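Local coordinates for mandelate racemase/muconate lactonizing protein (Thermobispora bispora, PDB 3VC5) that probably catalyses the magnesium-dependent dehydration of D-glucarate to 5-dehydro-4-deoxy-D-glucarate, as an enolase-superfamily member of the glucarate dehydratase subfamily, at residues A[189-200]-A[222-231]; A[205-213]-A[231-241]. All blocks are in the same frame, centred on the assembly; numbering follows the deposited sequence.

Contact 1: residues A[189-200]-A[222-231]; sequences PDGIVAQARLLI and EAIQALRDAF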
loop_
_atom_site.group_PDB
_atom_site.type_symbol
_atom_site.label_atom_id
_atom_site.label_comp_id
_atom_site.label_asym_id
_atom_site.label_seq_id
_atom_site.Cartn_x
_atom_site.Cartn_y
_atom_site.Cartn_z
ATOM N N PRO A 189 33.017 -12.587 -23.416
ATOM C CA PRO A 189 31.886 -13.501 -23.365
ATOM C C PRO A 189 32.223 -14.860 -22.751
ATOM O O PRO A 189 31.427 -15.366 -21.949
ATOM C CB PRO A 189 31.490 -13.632 -24.849
ATOM C CG PRO A 189 31.831 -12.300 -25.420
ATOM C CD PRO A 189 33.142 -11.950 -24.746
ATOM N N ASP A 190 33.368 -15.444 -23.117
ATOM C CA ASP A 190 33.787 -16.717 -22.540
ATOM C C ASP A 190 33.892 -16.643 -21.017
ATOM O O ASP A 190 33.438 -17.548 -20.294
ATOM C CB ASP A 190 35.144 -17.143 -23.104
ATOM C CG ASP A 190 35.051 -17.707 -24.514
ATOM O OD1 ASP A 190 33.940 -17.917 -25.049
ATOM O OD2 ASP A 190 36.119 -17.961 -25.092
ATOM N N GLY A 191 34.531 -15.584 -20.533
ATOM C CA GLY A 191 34.722 -15.405 -19.103
ATOM C C GLY A 191 33.404 -15.232 -18.358
ATOM O O GLY A 191 33.240 -15.751 -17.273
ATOM N N ILE A 192 32.466 -14.487 -18.941
ATOM C CA ILE A 192 31.137 -14.299 -18.364
ATOM C C ILE A 192 30.332 -15.604 -18.362
ATOM O O ILE A 192 29.680 -15.952 -17.363
ATOM C CB ILE A 192 30.382 -13.154 -19.107
ATOM C CG1 ILE A 192 31.019 -11.791 -18.760
ATOM C CG2 ILE A 192 28.857 -13.201 -18.864
ATOM C CD1 ILE A 192 30.807 -11.332 -17.318
ATOM N N VAL A 193 30.386 -16.347 -19.464
ATOM C CA VAL A 193 29.732 -17.639 -19.486
ATOM C C VAL A 193 30.348 -18.558 -18.416
ATOM O O VAL A 193 29.619 -19.281 -17.743
ATOM C CB VAL A 193 29.781 -18.299 -20.891
ATOM C CG1 VAL A 193 29.286 -19.745 -20.825
ATOM C CG2 VAL A 193 28.925 -17.517 -21.869
ATOM N N ALA A 194 31.667 -18.539 -18.246
ATOM C CA ALA A 194 32.283 -19.415 -17.243
ATOM C C ALA A 194 31.813 -19.024 -15.837
ATOM O O ALA A 194 31.542 -19.894 -14.994
ATOM C CB ALA A 194 33.798 -19.372 -17.328
ATOM N N GLN A 195 31.729 -17.711 -15.594
ATOM C CA GLN A 195 31.264 -17.204 -14.308
ATOM C C GLN A 195 29.819 -17.655 -14.041
ATOM O O GLN A 195 29.473 -18.068 -12.922
ATOM C CB GLN A 195 31.364 -15.677 -14.284
ATOM C CG GLN A 195 31.055 -15.027 -12.926
ATOM C CD GLN A 195 31.048 -13.527 -13.073
ATOM O OE1 GLN A 195 32.104 -12.896 -13.245
ATOM N NE2 GLN A 195 29.873 -12.955 -13.075
ATOM N N ALA A 196 28.971 -17.547 -15.061
ATOM C CA ALA A 196 27.606 -18.058 -14.995
ATOM C C ALA A 196 27.562 -19.555 -14.601
ATOM O O ALA A 196 26.759 -19.954 -13.748
ATOM C CB ALA A 196 26.898 -17.850 -16.328
ATOM N N ARG A 197 28.384 -20.378 -15.254
ATOM C CA ARG A 197 28.420 -21.816 -14.943
ATOM C C ARG A 197 28.763 -22.027 -13.476
ATOM O O ARG A 197 28.184 -22.887 -12.803
ATOM C CB ARG A 197 29.440 -22.545 -15.814
ATOM C CG ARG A 197 29.042 -22.657 -17.272
ATOM C CD ARG A 197 29.907 -23.679 -17.992
ATOM N NE ARG A 197 29.855 -23.448 -19.432
ATOM C CZ ARG A 197 28.826 -23.792 -20.203
ATOM N NH1 ARG A 197 27.762 -24.380 -19.661
ATOM N NH2 ARG A 197 28.854 -23.543 -21.509
ATOM N N LEU A 198 29.722 -21.246 -12.995
ATOM C CA LEU A 198 30.163 -21.337 -11.614
ATOM C C LEU A 198 29.006 -20.980 -10.651
ATOM O O LEU A 198 28.649 -21.783 -9.786
ATOM C CB LEU A 198 31.384 -20.435 -11.403
ATOM C CG LEU A 198 32.181 -20.468 -10.095
ATOM C CD1 LEU A 198 33.470 -19.670 -10.218
ATOM C CD2 LEU A 198 31.358 -19.949 -8.950
ATOM N N LEU A 199 28.402 -19.799 -10.819
ATOM C CA LEU A 199 27.336 -19.372 -9.911
ATOM C C LEU A 199 26.099 -20.259 -10.012
ATOM O O LEU A 199 25.478 -20.575 -8.998
ATOM C CB LEU A 199 26.932 -17.910 -10.183
ATOM C CG LEU A 199 27.670 -16.809 -9.402
ATOM C CD1 LEU A 199 29.161 -16.966 -9.445
ATOM C CD2 LEU A 199 27.241 -15.404 -9.874
ATOM N N ILE A 200 25.696 -20.610 -11.233
ATOM C CA ILE A 200 24.523 -21.459 -11.414
ATOM C C ILE A 200 24.766 -22.847 -10.835
ATOM O O ILE A 200 23.880 -23.430 -10.206
ATOM C CB ILE A 200 24.062 -21.495 -12.895
ATOM C CG1 ILE A 200 23.453 -20.134 -13.274
ATOM C CG2 ILE A 200 23.032 -22.614 -13.139
ATOM C CD1 ILE A 200 23.363 -19.899 -14.788
ATOM N N GLU A 222 27.348 -9.222 -27.158
ATOM C CA GLU A 222 27.957 -10.509 -27.479
ATOM C C GLU A 222 27.902 -11.465 -26.285
ATOM O O GLU A 222 27.604 -12.659 -26.452
ATOM C CB GLU A 222 29.421 -10.335 -27.883
ATOM C CG GLU A 222 29.667 -9.812 -29.271
ATOM C CD GLU A 222 31.144 -9.833 -29.599
ATOM O OE1 GLU A 222 31.809 -10.835 -29.250
ATOM O OE2 GLU A 222 31.642 -8.854 -30.195
ATOM N N ALA A 223 28.212 -10.939 -25.089
ATOM C CA ALA A 223 28.167 -11.733 -23.857
ATOM C C ALA A 223 26.744 -12.219 -23.580
ATOM O O ALA A 223 26.518 -13.375 -23.197
ATOM C CB ALA A 223 28.661 -10.917 -22.691
ATOM N N ILE A 224 25.775 -11.323 -23.739
ATOM C CA ILE A 224 24.371 -11.721 -23.596
ATOM C C ILE A 224 24.014 -12.850 -24.568
ATOM O O ILE A 224 23.371 -13.832 -24.192
ATOM C CB ILE A 224 23.412 -10.523 -23.814
ATOM C CG1 ILE A 224 23.451 -9.587 -22.600
ATOM C CG2 ILE A 224 21.991 -11.015 -24.076
ATOM C CD1 ILE A 224 22.968 -10.235 -21.290
ATOM N N GLN A 225 24.432 -12.728 -25.821
ATOM C CA GLN A 225 24.149 -13.785 -26.774
ATOM C C GLN A 225 24.814 -15.106 -26.406
ATOM O O GLN A 225 24.239 -16.184 -26.595
ATOM C CB GLN A 225 24.579 -13.344 -28.171
ATOM C CG GLN A 225 23.558 -12.479 -28.851
ATOM C CD GLN A 225 22.363 -13.296 -29.325
ATOM O OE1 GLN A 225 21.366 -12.743 -29.787
ATOM N NE2 GLN A 225 22.463 -14.624 -29.210
ATOM N N ALA A 226 26.033 -15.023 -25.898
ATOM C CA ALA A 226 26.744 -16.216 -25.458
ATOM C C ALA A 226 26.040 -16.876 -24.280
ATOM O O ALA A 226 26.058 -18.112 -24.149
ATOM C CB ALA A 226 28.183 -15.868 -25.084
ATOM N N LEU A 227 25.469 -16.055 -23.394
ATOM C CA LEU A 227 24.716 -16.574 -22.263
ATOM C C LEU A 227 23.446 -17.271 -22.747
ATOM O O LEU A 227 23.095 -18.354 -22.258
ATOM C CB LEU A 227 24.391 -15.463 -21.243
ATOM C CG LEU A 227 25.587 -14.893 -20.469
ATOM C CD1 LEU A 227 25.251 -13.573 -19.787
ATOM C CD2 LEU A 227 26.104 -15.934 -19.443
ATOM N N ARG A 228 22.775 -16.681 -23.714
ATOM C CA ARG A 228 21.588 -17.284 -24.296
ATOM C C ARG A 228 21.871 -18.640 -24.922
ATOM O O ARG A 228 21.088 -19.533 -24.809
ATOM C CB ARG A 228 20.977 -16.369 -25.337
ATOM C CG ARG A 228 19.828 -16.943 -26.080
ATOM C CD ARG A 228 18.879 -17.646 -25.188
ATOM N NE ARG A 228 17.914 -16.732 -24.592
ATOM C CZ ARG A 228 17.671 -16.650 -23.290
ATOM N NH1 ARG A 228 18.322 -17.414 -22.425
ATOM N NH2 ARG A 228 16.776 -15.800 -22.857
ATOM N N ASP A 229 23.003 -18.765 -25.565
ATOM C CA ASP A 229 23.342 -20.030 -26.218
ATOM C C ASP A 229 23.748 -21.080 -25.202
ATOM O O ASP A 229 23.444 -22.251 -25.375
ATOM C CB ASP A 229 24.479 -19.843 -27.210
ATOM C CG ASP A 229 24.104 -18.938 -28.362
ATOM O OD1 ASP A 229 22.893 -18.772 -28.655
ATOM O OD2 ASP A 229 25.037 -18.397 -28.976
ATOM N N ALA A 230 24.429 -20.655 -24.138
ATOM C CA ALA A 230 24.909 -21.582 -23.120
ATOM C C ALA A 230 23.799 -22.002 -22.159
ATOM O O ALA A 230 23.832 -23.112 -21.629
ATOM C CB ALA A 230 26.062 -20.967 -22.354
ATOM N N PHE A 231 22.812 -21.124 -21.961
ATOM C CA PHE A 231 21.733 -21.359 -21.005
ATOM C C PHE A 231 20.342 -21.161 -21.613
ATOM O O PHE A 231 19.605 -20.246 -21.219
ATOM C CB PHE A 231 21.920 -20.449 -19.768
ATOM C CG PHE A 231 23.233 -20.660 -19.076
ATOM C CD1 PHE A 231 23.409 -21.735 -18.201
ATOM C CD2 PHE A 231 24.309 -19.817 -19.333
ATOM C CE1 PHE A 231 24.639 -21.949 -17.574
ATOM C CE2 PHE A 231 25.537 -20.020 -18.727
ATOM C CZ PHE A 231 25.708 -21.096 -17.839
HETATM O O HOH W 1 26.000 -24.761 -21.719
#

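Contact 2: residues A[205-213]-A[231-241]; sequences FRSIKLKGG and FPGLPLRLDPN. With PO4 (phosphate ion), chain B.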
loop_
_atom_site.group_PDB
_atom_site.type_symbol
_atom_site.label_atom_id
_atom_site.label_comp_id
_atom_site.label_asym_id
_atom_site.label_seq_id
_atom_site.Cartn_x
_atom_site.Cartn_y
_atom_site.Cartn_z
ATOM N N PHE A 205 20.594 -20.769 -9.752
ATOM C CA PHE A 205 19.852 -19.628 -10.313
ATOM C C PHE A 205 19.212 -19.991 -11.649
ATOM O O PHE A 205 19.845 -20.632 -12.498
ATOM C CB PHE A 205 20.794 -18.436 -10.536
ATOM C CG PHE A 205 21.418 -17.905 -9.270
ATOM C CD1 PHE A 205 20.613 -17.560 -8.169
ATOM C CD2 PHE A 205 22.809 -17.791 -9.146
ATOM C CE1 PHE A 205 21.181 -17.070 -6.978
ATOM C CE2 PHE A 205 23.390 -17.274 -7.960
ATOM C CZ PHE A 205 22.569 -16.911 -6.873
ATOM N N ARG A 206 17.964 -19.570 -11.835
ATOM C CA ARG A 206 17.216 -19.865 -13.059
ATOM C C ARG A 206 16.948 -18.616 -13.921
ATOM O O ARG A 206 16.163 -18.673 -14.888
ATOM C CB ARG A 206 15.901 -20.589 -12.704
ATOM C CG ARG A 206 16.127 -21.966 -12.023
ATOM C CD ARG A 206 14.821 -22.606 -11.634
ATOM N NE ARG A 206 14.999 -23.997 -11.228
ATOM C CZ ARG A 206 13.993 -24.826 -10.959
ATOM N NH1 ARG A 206 12.743 -24.396 -11.049
ATOM N NH2 ARG A 206 14.234 -26.081 -10.599
ATOM N N SER A 207 17.583 -17.503 -13.551
ATOM C CA SER A 207 17.525 -16.224 -14.251
ATOM C C SER A 207 18.947 -15.675 -14.167
ATOM O O SER A 207 19.679 -15.971 -13.201
ATOM C CB SER A 207 16.582 -15.225 -13.534
ATOM O OG SER A 207 15.229 -15.444 -13.862
ATOM N N ILE A 208 19.337 -14.878 -15.157
ATOM C CA ILE A 208 20.694 -14.327 -15.249
ATOM C C ILE A 208 20.646 -12.836 -15.538
ATOM O O ILE A 208 19.878 -12.409 -16.403
ATOM C CB ILE A 208 21.478 -15.016 -16.383
ATOM C CG1 ILE A 208 21.669 -16.512 -16.072
ATOM C CG2 ILE A 208 22.822 -14.353 -16.574
ATOM C CD1 ILE A 208 22.226 -17.287 -17.286
ATOM N N LYS A 209 21.474 -12.069 -14.828
ATOM C CA LYS A 209 21.630 -10.643 -15.063
ATOM C C LYS A 209 23.095 -10.366 -15.346
ATOM O O LYS A 209 23.974 -10.909 -14.683
ATOM C CB LYS A 209 21.215 -9.868 -13.813
ATOM C CG LYS A 209 21.396 -8.387 -13.907
ATOM C CD LYS A 209 20.941 -7.731 -12.622
ATOM C CE LYS A 209 20.883 -6.227 -12.889
ATOM N NZ LYS A 209 20.465 -5.453 -11.752
ATOM N N LEU A 210 23.368 -9.522 -16.332
ATOM C CA LEU A 210 24.725 -9.070 -16.569
ATOM C C LEU A 210 24.829 -7.604 -16.272
ATOM O O LEU A 210 24.092 -6.789 -16.876
ATOM C CB LEU A 210 25.134 -9.316 -18.032
ATOM C CG LEU A 210 26.533 -8.826 -18.462
ATOM C CD1 LEU A 210 27.661 -9.412 -17.591
ATOM C CD2 LEU A 210 26.809 -9.111 -19.946
ATOM N N LYS A 211 25.760 -7.252 -15.379
ATOM C CA LYS A 211 26.109 -5.852 -15.136
ATOM C C LYS A 211 26.912 -5.339 -16.317
ATOM O O LYS A 211 27.997 -5.851 -16.584
ATOM C CB LYS A 211 26.977 -5.740 -13.866
ATOM C CG LYS A 211 27.244 -4.318 -13.420
ATOM C CD LYS A 211 25.907 -3.656 -13.018
ATOM C CE LYS A 211 25.886 -3.194 -11.624
ATOM N NZ LYS A 211 24.527 -2.579 -11.357
ATOM N N GLY A 212 26.402 -4.300 -16.991
ATOM C CA GLY A 212 27.115 -3.719 -18.142
ATOM C C GLY A 212 27.599 -2.283 -17.902
ATOM O O GLY A 212 27.822 -1.867 -16.741
ATOM N N GLY A 213 27.765 -1.525 -18.987
ATOM C CA GLY A 213 28.297 -0.163 -18.930
ATOM C C GLY A 213 29.798 -0.161 -18.675
ATOM O O GLY A 213 30.373 0.834 -18.229
ATOM N N PHE A 231 22.812 -21.124 -21.961
ATOM C CA PHE A 231 21.733 -21.359 -21.005
ATOM C C PHE A 231 20.342 -21.161 -21.613
ATOM O O PHE A 231 19.605 -20.246 -21.219
ATOM C CB PHE A 231 21.920 -20.449 -19.768
ATOM C CG PHE A 231 23.233 -20.660 -19.076
ATOM C CD1 PHE A 231 23.409 -21.735 -18.201
ATOM C CD2 PHE A 231 24.309 -19.817 -19.333
ATOM C CE1 PHE A 231 24.639 -21.949 -17.574
ATOM C CE2 PHE A 231 25.537 -20.020 -18.727
ATOM C CZ PHE A 231 25.708 -21.096 -17.839
ATOM N N PRO A 232 19.964 -22.026 -22.570
ATOM C CA PRO A 232 18.647 -21.875 -23.180
ATOM C C PRO A 232 17.544 -21.886 -22.121
ATOM O O PRO A 232 17.633 -22.624 -21.137
ATOM C CB PRO A 232 18.521 -23.129 -24.070
ATOM C CG PRO A 232 19.906 -23.616 -24.266
ATOM C CD PRO A 232 20.649 -23.255 -23.013
ATOM N N GLY A 233 16.511 -21.079 -22.325
ATOM C CA GLY A 233 15.361 -21.064 -21.424
ATOM C C GLY A 233 15.447 -20.121 -20.232
ATOM O O GLY A 233 14.423 -19.792 -19.629
ATOM N N LEU A 234 16.653 -19.682 -19.878
ATOM C CA LEU A 234 16.818 -18.813 -18.696
ATOM C C LEU A 234 16.624 -17.347 -19.065
ATOM O O LEU A 234 17.283 -16.852 -19.981
ATOM C CB LEU A 234 18.191 -19.000 -18.046
ATOM C CG LEU A 234 18.656 -20.377 -17.544
ATOM C CD1 LEU A 234 19.709 -20.223 -16.452
ATOM C CD2 LEU A 234 17.500 -21.236 -17.062
ATOM N N PRO A 235 15.717 -16.649 -18.357
ATOM C CA PRO A 235 15.536 -15.230 -18.646
ATOM C C PRO A 235 16.847 -14.471 -18.442
ATOM O O PRO A 235 17.597 -14.772 -17.500
ATOM C CB PRO A 235 14.484 -14.796 -17.616
ATOM C CG PRO A 235 13.726 -16.070 -17.294
ATOM C CD PRO A 235 14.750 -17.157 -17.368
ATOM N N LEU A 236 17.112 -13.494 -19.311
ATOM C CA LEU A 236 18.356 -12.722 -19.279
ATOM C C LEU A 236 18.077 -11.246 -19.132
ATOM O O LEU A 236 17.123 -10.746 -19.731
ATOM C CB LEU A 236 19.146 -12.910 -20.578
ATOM C CG LEU A 236 19.543 -14.337 -20.951
ATOM C CD1 LEU A 236 20.361 -14.330 -22.237
ATOM C CD2 LEU A 236 20.314 -14.994 -19.833
ATOM N N ARG A 237 18.906 -10.545 -18.352
ATOM C CA ARG A 237 18.766 -9.088 -18.204
ATOM C C ARG A 237 20.120 -8.470 -18.438
ATOM O O ARG A 237 21.121 -9.103 -18.172
ATOM C CB ARG A 237 18.336 -8.739 -16.768
ATOM C CG ARG A 237 17.091 -9.473 -16.277
ATOM C CD ARG A 237 17.162 -9.669 -14.735
ATOM N NE ARG A 237 15.930 -10.235 -14.253
ATOM C CZ ARG A 237 15.602 -10.372 -12.976
ATOM N NH1 ARG A 237 14.405 -10.874 -12.682
ATOM N NH2 ARG A 237 16.464 -10.029 -12.001
ATOM N N LEU A 238 20.147 -7.220 -18.910
ATOM C CA LEU A 238 21.389 -6.487 -19.104
ATOM C C LEU A 238 21.217 -5.123 -18.458
ATOM O O LEU A 238 20.187 -4.472 -18.683
ATOM C CB LEU A 238 21.700 -6.324 -20.597
ATOM C CG LEU A 238 22.936 -5.484 -20.984
ATOM C CD1 LEU A 238 24.226 -6.040 -20.391
ATOM C CD2 LEU A 238 23.053 -5.389 -22.518
ATOM N N ASP A 239 22.218 -4.694 -17.676
ATOM C CA ASP A 239 22.091 -3.500 -16.830
ATOM C C ASP A 239 23.288 -2.543 -16.995
ATOM O O ASP A 239 24.261 -2.636 -16.253
ATOM C CB ASP A 239 21.971 -3.948 -15.360
ATOM C CG ASP A 239 21.877 -2.787 -14.401
ATOM O OD1 ASP A 239 21.589 -1.635 -14.830
ATOM O OD2 ASP A 239 22.098 -3.033 -13.197
ATOM N N PRO A 240 23.213 -1.602 -17.960
ATOM C CA PRO A 240 24.328 -0.674 -18.151
ATOM C C PRO A 240 24.377 0.545 -17.194
ATOM O O PRO A 240 25.262 1.387 -17.341
ATOM C CB PRO A 240 24.162 -0.200 -19.610
ATOM C CG PRO A 240 23.095 -1.042 -20.202
ATOM C CD PRO A 240 22.258 -1.550 -19.083
ATOM N N ASN A 241 23.459 0.633 -16.225
ATOM C CA ASN A 241 23.429 1.764 -15.293
ATOM C C ASN A 241 23.568 3.128 -15.991
ATOM O O ASN A 241 24.358 3.980 -15.561
ATOM C CB ASN A 241 24.474 1.622 -14.177
ATOM C CG ASN A 241 24.085 0.596 -13.143
ATOM O OD1 ASN A 241 24.714 -0.473 -13.049
ATOM N ND2 ASN A 241 23.053 0.904 -12.334
HETATM P P PO4 B . 26.353 -2.250 -7.863
HETATM O O1 PO4 B . 27.548 -2.044 -8.711
HETATM O O2 PO4 B . 26.706 -3.408 -6.955
HETATM O O3 PO4 B . 26.061 -1.062 -7.045
HETATM O O4 PO4 B . 25.235 -2.553 -8.724
HETATM O O HOH W 2 27.026 -0.693 -14.465
#

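Contact 1: residues A[189-200]-A[222-231]
P189 meets A223 where helices 189-200 and 222-230 come closest, their CA atoms 4.1 Å apart. The helix axes approach to 8.7 Å and run in broadly the same direction, crossing at -44°, and further along V193 is level with L227 at a wider CA spacing of 5.8 Å. At the near end the P189 ring lies against the backbone and CB of A223, with its CB on A226 CB; the small alanines let the two backbones draw so close. V193 straddles the next turn: CG1, anti to its backbone N (chi1 171°), reaches A230 CB, while CG2 packs on A226 CB at 3.7 Å. L227 turns both methyls to the other helix, CD1 against I192 CG2 and CD2 against A196 CB. These are neighbouring helices on the outside of the C-terminal barrel of the enolase superfamily, and I192, A196 and L227 all touch L168 on the barrel strand beneath. F231, just past its helix, sets its ring against A196, R197 and I200. I200 CD1 lies over one face of that ring, offset toward the rim, in a CH-pi contact, 4.0 Å from its centroid, whereas A196 CB approaches CE2 obliquely at 3.5 Å. On the outer side R197 CG meets F231 CZ obliquely, and its extended chain carries the guanidinium to a water that accepts from NH1 and donates to A230 O, each at 2.7 Å, bridging the helix end.

Contact 2: residues A[205-213]-A[231-241]
I208 and L236 lie side by side on adjacent parallel strands, pointing the same way, with I208 CB 3.6 Å from L236 CD2. Strands 208-211 and 236-239 run 4.7 Å apart at their axes and are laced by five backbone bonds, from I208 N to P235 O through to G212 N on D239 O; that last donor stands above the carbonyl plane. Together with the intervening helix 217-230 they form a beta-alpha-beta unit of the barrel. On the helix-facing side packing is tight and apolar: L210 CD2 meets L238 CD1, and I208 CD1 reaches across to F231 and L234. L234 CD2 and P235 CD still pack closely on R206 O, but beyond them the contact loosens: the exposed R206 side chain leads away, and P232 and G233 carry the turn from F231 to L234 round at the surface.

The barrel interior is polar instead. D239 OD2 forms a salt bridge with K211 NZ at 3.1 Å, the donor above the carboxylate plane, and a weak one with K209 NZ, which also salt-bridges E264 and D365. K211 bends at chi2 (64°) and chi3, which turns NZ onto an in-plane lone pair of N241 OD1 at 2.7 Å. A water donates to that same oxygen and to G212 O. NZ also gives a 2.7 Å bond to O4 of a phosphate ion that probably came from the crystallisation liquor. D239 OD1 accepts from N241 N, closing an Asx turn. K211 is the predicted proton acceptor and D239 a magnesium ligand, although no magnesium is bound to this chain here, so the strand pairing sets a candidate base beside the metal site, within reach of an anion.

How the contacts relate
The two contacts interleave along the chain, helix 189-203, strand 208-211, helix 217-230 and strand 236-239 following in turn; contact 1 joins two helices of the outer layer, packed on the strand pair of contact 2. Their centres are 9 Å apart and F231 belongs to both. I192 CD1 reaches L210 CD1 at 3.7 Å, joining the layers, and R228 NH1 makes a probable 2.7 Å hydrogen bond to L234 O. Only contact 2 meets the active site: the I192 side chain is about 8 Å from that of K211, and the L227 side chain about 11 Å from that of D239. H367, N42, H47 and R421 also bind the phosphate that K211 holds.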